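Local coordinates for glycosyl hydrolase family 2, TIM barrel domain protein (Faecalibacterium prausnitzii A2-165, PDB 6ED2) that is a beta-glucuronidase of glycosyl hydrolase family 2 that probably removes glucuronic acid from glucuronide conjugates, including those of drugs, in the gut, at residues 230-244 / 272-284. Sequence-based numbering, arbitrary orientation.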
loop_
_atom_site.group_PDB
_atom_site.type_symbol
_atom_site.label_atom_id
_atom_site.label_comp_id
_atom_site.label_asym_id
_atom_site.label_seq_id
_atom_site.Cartn_x
_atom_site.Cartn_y
_atom_site.Cartn_z
ATOM N N VAL A 230 -32.172 -8.658 45.073
ATOM C CA VAL A 230 -30.819 -9.041 45.453
ATOM C C VAL A 230 -30.838 -10.505 45.879
ATOM O O VAL A 230 -31.687 -10.906 46.678
ATOM C CB VAL A 230 -30.280 -8.166 46.606
ATOM C CG1 VAL A 230 -28.876 -8.651 47.031
ATOM C CG2 VAL A 230 -30.273 -6.719 46.206
ATOM N N SER A 231 -29.889 -11.288 45.384
ATOM C CA SER A 231 -29.711 -12.669 45.803
ATOM C C SER A 231 -28.435 -12.791 46.632
ATOM O O SER A 231 -27.343 -12.489 46.140
ATOM C CB SER A 231 -29.648 -13.595 44.584
ATOM O OG SER A 231 -30.851 -13.503 43.837
ATOM N N THR A 232 -28.570 -13.239 47.881
ATOM C CA THR A 232 -27.437 -13.600 48.718
ATOM C C THR A 232 -27.493 -15.088 49.018
ATOM O O THR A 232 -28.529 -15.729 48.833
ATOM C CB THR A 232 -27.415 -12.811 50.029
ATOM O OG1 THR A 232 -28.196 -13.489 51.023
ATOM C CG2 THR A 232 -27.950 -11.431 49.820
ATOM N N ASN A 233 -26.357 -15.645 49.456
ATOM C CA ASN A 233 -26.281 -17.033 49.902
ATOM C C ASN A 233 -26.503 -17.183 51.410
ATOM O O ASN A 233 -26.039 -18.166 51.998
ATOM C CB ASN A 233 -24.933 -17.653 49.514
ATOM C CG ASN A 233 -23.747 -16.972 50.219
ATOM O OD1 ASN A 233 -23.916 -15.976 50.926
ATOM N ND2 ASN A 233 -22.543 -17.495 50.001
ATOM N N GLY A 234 -27.175 -16.228 52.053
ATOM C CA GLY A 234 -27.429 -16.336 53.471
ATOM C C GLY A 234 -28.653 -15.570 53.956
ATOM O O GLY A 234 -29.376 -14.951 53.179
ATOM N N PRO A 235 -28.894 -15.603 55.272
ATOM C CA PRO A 235 -30.151 -15.082 55.825
ATOM C C PRO A 235 -30.140 -13.642 56.297
ATOM O O PRO A 235 -31.207 -13.136 56.680
ATOM C CB PRO A 235 -30.377 -16.018 57.024
ATOM C CG PRO A 235 -28.970 -16.256 57.530
ATOM C CD PRO A 235 -28.139 -16.399 56.264
ATOM N N HIS A 236 -28.985 -12.960 56.280
ATOM C CA HIS A 236 -28.902 -11.663 56.927
ATOM C C HIS A 236 -29.451 -10.552 56.043
ATOM O O HIS A 236 -29.397 -10.636 54.814
ATOM C CB HIS A 236 -27.455 -11.378 57.335
ATOM C CG HIS A 236 -27.048 -12.162 58.536
ATOM N ND1 HIS A 236 -26.306 -13.318 58.452
ATOM C CD2 HIS A 236 -27.387 -12.023 59.840
ATOM C CE1 HIS A 236 -26.161 -13.832 59.662
ATOM N NE2 HIS A 236 -26.808 -13.064 60.522
ATOM N N PRO A 237 -29.987 -9.506 56.659
ATOM C CA PRO A 237 -30.738 -8.491 55.913
ATOM C C PRO A 237 -29.892 -7.710 54.921
ATOM O O PRO A 237 -28.672 -7.561 55.065
ATOM C CB PRO A 237 -31.262 -7.562 57.018
ATOM C CG PRO A 237 -30.342 -7.807 58.185
ATOM C CD PRO A 237 -30.028 -9.270 58.112
ATOM N N VAL A 238 -30.594 -7.143 53.935
ATOM C CA VAL A 238 -30.009 -6.439 52.803
ATOM C C VAL A 238 -30.527 -5.015 52.788
ATOM O O VAL A 238 -31.719 -4.784 53.019
ATOM C CB VAL A 238 -30.346 -7.144 51.469
ATOM C CG1 VAL A 238 -30.121 -6.197 50.283
ATOM C CG2 VAL A 238 -29.517 -8.405 51.314
ATOM N N THR A 239 -29.640 -4.057 52.519
ATOM C CA THR A 239 -30.056 -2.705 52.179
ATOM C C THR A 239 -29.446 -2.330 50.838
ATOM O O THR A 239 -28.398 -2.848 50.444
ATOM C CB THR A 239 -29.644 -1.670 53.235
ATOM O OG1 THR A 239 -28.244 -1.427 53.120
ATOM C CG2 THR A 239 -29.934 -2.176 54.636
ATOM N N VAL A 240 -30.126 -1.449 50.125
ATOM C CA VAL A 240 -29.694 -0.986 48.818
ATOM C C VAL A 240 -29.819 0.529 48.811
ATOM O O VAL A 240 -30.841 1.070 49.239
ATOM C CB VAL A 240 -30.535 -1.602 47.684
ATOM C CG1 VAL A 240 -30.004 -1.155 46.343
ATOM C CG2 VAL A 240 -30.545 -3.121 47.781
ATOM N N GLU A 241 -28.782 1.207 48.339
ATOM C CA GLU A 241 -28.751 2.656 48.305
ATOM C C GLU A 241 -28.304 3.103 46.927
ATOM O O GLU A 241 -27.551 2.405 46.245
ATOM C CB GLU A 241 -27.796 3.230 49.363
ATOM C CG GLU A 241 -28.154 2.879 50.793
ATOM C CD GLU A 241 -27.010 3.164 51.746
ATOM O OE1 GLU A 241 -26.025 2.395 51.740
ATOM O OE2 GLU A 241 -27.085 4.165 52.484
ATOM N N LEU A 242 -28.763 4.282 46.527
ATOM C CA LEU A 242 -28.403 4.855 45.240
ATOM C C LEU A 242 -27.828 6.238 45.489
ATOM O O LEU A 242 -28.477 7.073 46.130
ATOM C CB LEU A 242 -29.614 4.923 44.312
ATOM C CG LEU A 242 -29.266 5.047 42.836
ATOM C CD1 LEU A 242 -28.526 3.808 42.356
ATOM C CD2 LEU A 242 -30.544 5.289 42.034
ATOM N N TYR A 243 -26.610 6.475 44.994
ATOM C CA TYR A 243 -25.915 7.740 45.192
ATOM C C TYR A 243 -25.734 8.469 43.872
ATOM O O TYR A 243 -25.386 7.860 42.853
ATOM C CB TYR A 243 -24.547 7.529 45.843
ATOM C CG TYR A 243 -24.643 7.235 47.315
ATOM C CD1 TYR A 243 -24.844 5.940 47.763
ATOM C CD2 TYR A 243 -24.561 8.256 48.257
ATOM C CE1 TYR A 243 -24.928 5.657 49.096
ATOM C CE2 TYR A 243 -24.663 7.978 49.614
ATOM C CZ TYR A 243 -24.846 6.673 50.021
ATOM O OH TYR A 243 -24.944 6.349 51.353
ATOM N N ASP A 244 -25.985 9.769 43.904
ATOM C CA ASP A 244 -25.598 10.696 42.847
ATOM C C ASP A 244 -24.430 11.507 43.398
ATOM O O ASP A 244 -24.634 12.480 44.129
ATOM C CB ASP A 244 -26.759 11.597 42.456
ATOM C CG ASP A 244 -26.443 12.460 41.257
ATOM O OD1 ASP A 244 -25.367 12.249 40.661
ATOM O OD2 ASP A 244 -27.265 13.340 40.913
ATOM N N ALA A 272 -25.061 9.697 28.464
ATOM C CA ALA A 272 -25.197 8.754 29.557
ATOM C C ALA A 272 -25.255 9.491 30.886
ATOM O O ALA A 272 -24.711 10.583 31.037
ATOM C CB ALA A 272 -24.030 7.771 29.562
ATOM N N TYR A 273 -25.948 8.889 31.846
ATOM C CA TYR A 273 -25.832 9.293 33.236
ATOM C C TYR A 273 -25.904 8.049 34.096
ATOM O O TYR A 273 -26.825 7.244 33.950
ATOM C CB TYR A 273 -26.924 10.281 33.645
ATOM C CG TYR A 273 -26.544 11.042 34.881
ATOM C CD1 TYR A 273 -25.811 12.218 34.788
ATOM C CD2 TYR A 273 -26.878 10.569 36.151
ATOM C CE1 TYR A 273 -25.442 12.918 35.913
ATOM C CE2 TYR A 273 -26.506 11.267 37.291
ATOM C CZ TYR A 273 -25.792 12.447 37.161
ATOM O OH TYR A 273 -25.422 13.170 38.274
ATOM N N LEU A 274 -24.933 7.891 34.985
ATOM C CA LEU A 274 -24.818 6.709 35.825
ATOM C C LEU A 274 -24.952 7.114 37.286
ATOM O O LEU A 274 -24.515 8.201 37.685
ATOM C CB LEU A 274 -23.478 5.988 35.583
ATOM C CG LEU A 274 -23.332 5.383 34.176
ATOM C CD1 LEU A 274 -21.963 4.746 33.976
ATOM C CD2 LEU A 274 -24.454 4.360 33.887
ATOM N N TYR A 275 -25.598 6.253 38.068
ATOM C CA TYR A 275 -25.715 6.394 39.509
ATOM C C TYR A 275 -24.896 5.307 40.178
ATOM O O TYR A 275 -24.658 4.244 39.608
ATOM C CB TYR A 275 -27.169 6.277 39.976
ATOM C CG TYR A 275 -28.033 7.486 39.704
ATOM C CD1 TYR A 275 -28.263 8.448 40.694
ATOM C CD2 TYR A 275 -28.659 7.645 38.475
ATOM C CE1 TYR A 275 -29.086 9.552 40.446
ATOM C CE2 TYR A 275 -29.476 8.729 38.219
ATOM C CZ TYR A 275 -29.685 9.685 39.202
ATOM O OH TYR A 275 -30.502 10.757 38.922
ATOM N N ASP A 276 -24.500 5.555 41.411
ATOM C CA ASP A 276 -23.704 4.592 42.159
ATOM C C ASP A 276 -24.633 3.761 43.032
ATOM O O ASP A 276 -25.416 4.310 43.816
ATOM C CB ASP A 276 -22.637 5.295 42.993
ATOM C CG ASP A 276 -21.584 5.967 42.131
ATOM O OD1 ASP A 276 -20.936 5.263 41.334
ATOM O OD2 ASP A 276 -21.423 7.198 42.230
ATOM N N LEU A 277 -24.551 2.445 42.881
ATOM C CA LEU A 277 -25.398 1.512 43.599
ATOM C C LEU A 277 -24.582 0.869 44.710
ATOM O O LEU A 277 -23.476 0.377 44.463
ATOM C CB LEU A 277 -25.948 0.448 42.642
ATOM C CG LEU A 277 -26.950 -0.582 43.173
ATOM C CD1 LEU A 277 -28.240 0.100 43.612
ATOM C CD2 LEU A 277 -27.254 -1.601 42.109
ATOM N N VAL A 278 -25.124 0.873 45.927
ATOM C CA VAL A 278 -24.468 0.277 47.088
ATOM C C VAL A 278 -25.388 -0.792 47.661
ATOM O O VAL A 278 -26.464 -0.477 48.182
ATOM C CB VAL A 278 -24.132 1.326 48.154
ATOM C CG1 VAL A 278 -23.434 0.677 49.351
ATOM C CG2 VAL A 278 -23.293 2.426 47.551
ATOM N N ILE A 279 -24.957 -2.049 47.603
ATOM C CA ILE A 279 -25.707 -3.164 48.167
ATOM C C ILE A 279 -24.940 -3.720 49.355
ATOM O O ILE A 279 -23.792 -4.152 49.206
ATOM C CB ILE A 279 -25.951 -4.280 47.135
ATOM C CG1 ILE A 279 -26.537 -3.743 45.829
ATOM C CG2 ILE A 279 -26.833 -5.368 47.752
ATOM C CD1 ILE A 279 -26.501 -4.776 44.721
ATOM N N ARG A 280 -25.595 -3.785 50.516
ATOM C CA ARG A 280 -24.931 -4.232 51.734
ATOM C C ARG A 280 -25.732 -5.318 52.441
ATOM O O ARG A 280 -26.966 -5.279 52.472
ATOM C CB ARG A 280 -24.702 -3.043 52.688
ATOM C CG ARG A 280 -23.654 -2.070 52.198
ATOM C CD ARG A 280 -23.341 -1.021 53.246
ATOM N NE ARG A 280 -22.033 -0.424 53.002
ATOM C CZ ARG A 280 -21.347 0.274 53.902
ATOM N NH1 ARG A 280 -21.844 0.479 55.119
ATOM N NH2 ARG A 280 -20.158 0.768 53.585
ATOM N N ILE A 281 -25.016 -6.286 53.006
ATOM C CA ILE A 281 -25.560 -7.242 53.960
ATOM C C ILE A 281 -25.098 -6.833 55.353
ATOM O O ILE A 281 -23.929 -6.468 55.540
ATOM C CB ILE A 281 -25.110 -8.678 53.632
ATOM C CG1 ILE A 281 -25.472 -9.050 52.192
ATOM C CG2 ILE A 281 -25.705 -9.684 54.643
ATOM C CD1 ILE A 281 -24.876 -10.380 51.742
ATOM N N HIS A 282 -26.005 -6.885 56.335
ATOM C CA HIS A 282 -25.703 -6.509 57.713
ATOM C C HIS A 282 -25.990 -7.652 58.673
ATOM O O HIS A 282 -26.980 -8.377 58.517
ATOM C CB HIS A 282 -26.514 -5.302 58.162
ATOM C CG HIS A 282 -26.339 -4.101 57.294
ATOM N ND1 HIS A 282 -25.393 -3.131 57.545
ATOM C CD2 HIS A 282 -26.986 -3.716 56.169
ATOM C CE1 HIS A 282 -25.468 -2.196 56.615
ATOM N NE2 HIS A 282 -26.431 -2.525 55.771
ATOM N N GLU A 283 -25.122 -7.801 59.670
ATOM C CA GLU A 283 -25.375 -8.626 60.851
ATOM C C GLU A 283 -25.338 -7.657 62.028
ATOM O O GLU A 283 -24.264 -7.210 62.443
ATOM C CB GLU A 283 -24.351 -9.747 60.997
ATOM C CG GLU A 283 -24.488 -10.561 62.295
ATOM C CD GLU A 283 -23.951 -11.986 62.168
ATOM O OE1 GLU A 283 -23.019 -12.212 61.361
ATOM O OE2 GLU A 283 -24.466 -12.887 62.876
ATOM N N GLY A 284 -26.508 -7.306 62.537
ATOM C CA GLY A 284 -26.575 -6.253 63.528
ATOM C C GLY A 284 -26.163 -4.938 62.904
ATOM O O GLY A 284 -26.702 -4.508 61.881
HETATM O O HOH W 1 -30.180 13.139 40.787
#
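Asp244 takes the hydroxyl hydrogen of Tyr273 on the syn side of its carboxylate, OH to OD1 2.6 Å, OD1 lying in the plane of the Tyr273 ring, at its edge. Swinging CG away from the backbone N (chi1 -173°) carries the carboxylate out to this phenol, while a water bridges OD2 to Tyr275 OH, itself bonded to Arg265. An asparagine here, with one carbonyl oxygen, would probably leave either Tyr273 or the water without its acceptor. From Tyr243-Asp276 to Thr239-Arg280, paired backbone bonds join strands 238-244 and 275-283, central antiparallel neighbours in one sheet of the immunoglobulin-like beta-sandwich domain. Beta-branched and leucine side chains suit the sheet's buried face, where apolar branches fill the space between the two sheets: Val240 CG1 presses on Leu277 CD1 at 3.5 Å, and Ile279 CG2 meets Val230 CG1 of the facing sheet at 3.9 Å. On the other face, polar Thr239 and Glu241 suit a magnesium site. Thr239 OG1 lies in the His282 ring plane, weakly bonded to NE2 (3.4 Å). Glu283 CB covers one face of the His236 ring in a CH-pi contact. Further out, Glu208 holds His236 ND1, and salt bridges join Glu241 to Arg248 and Arg280 to Glu290.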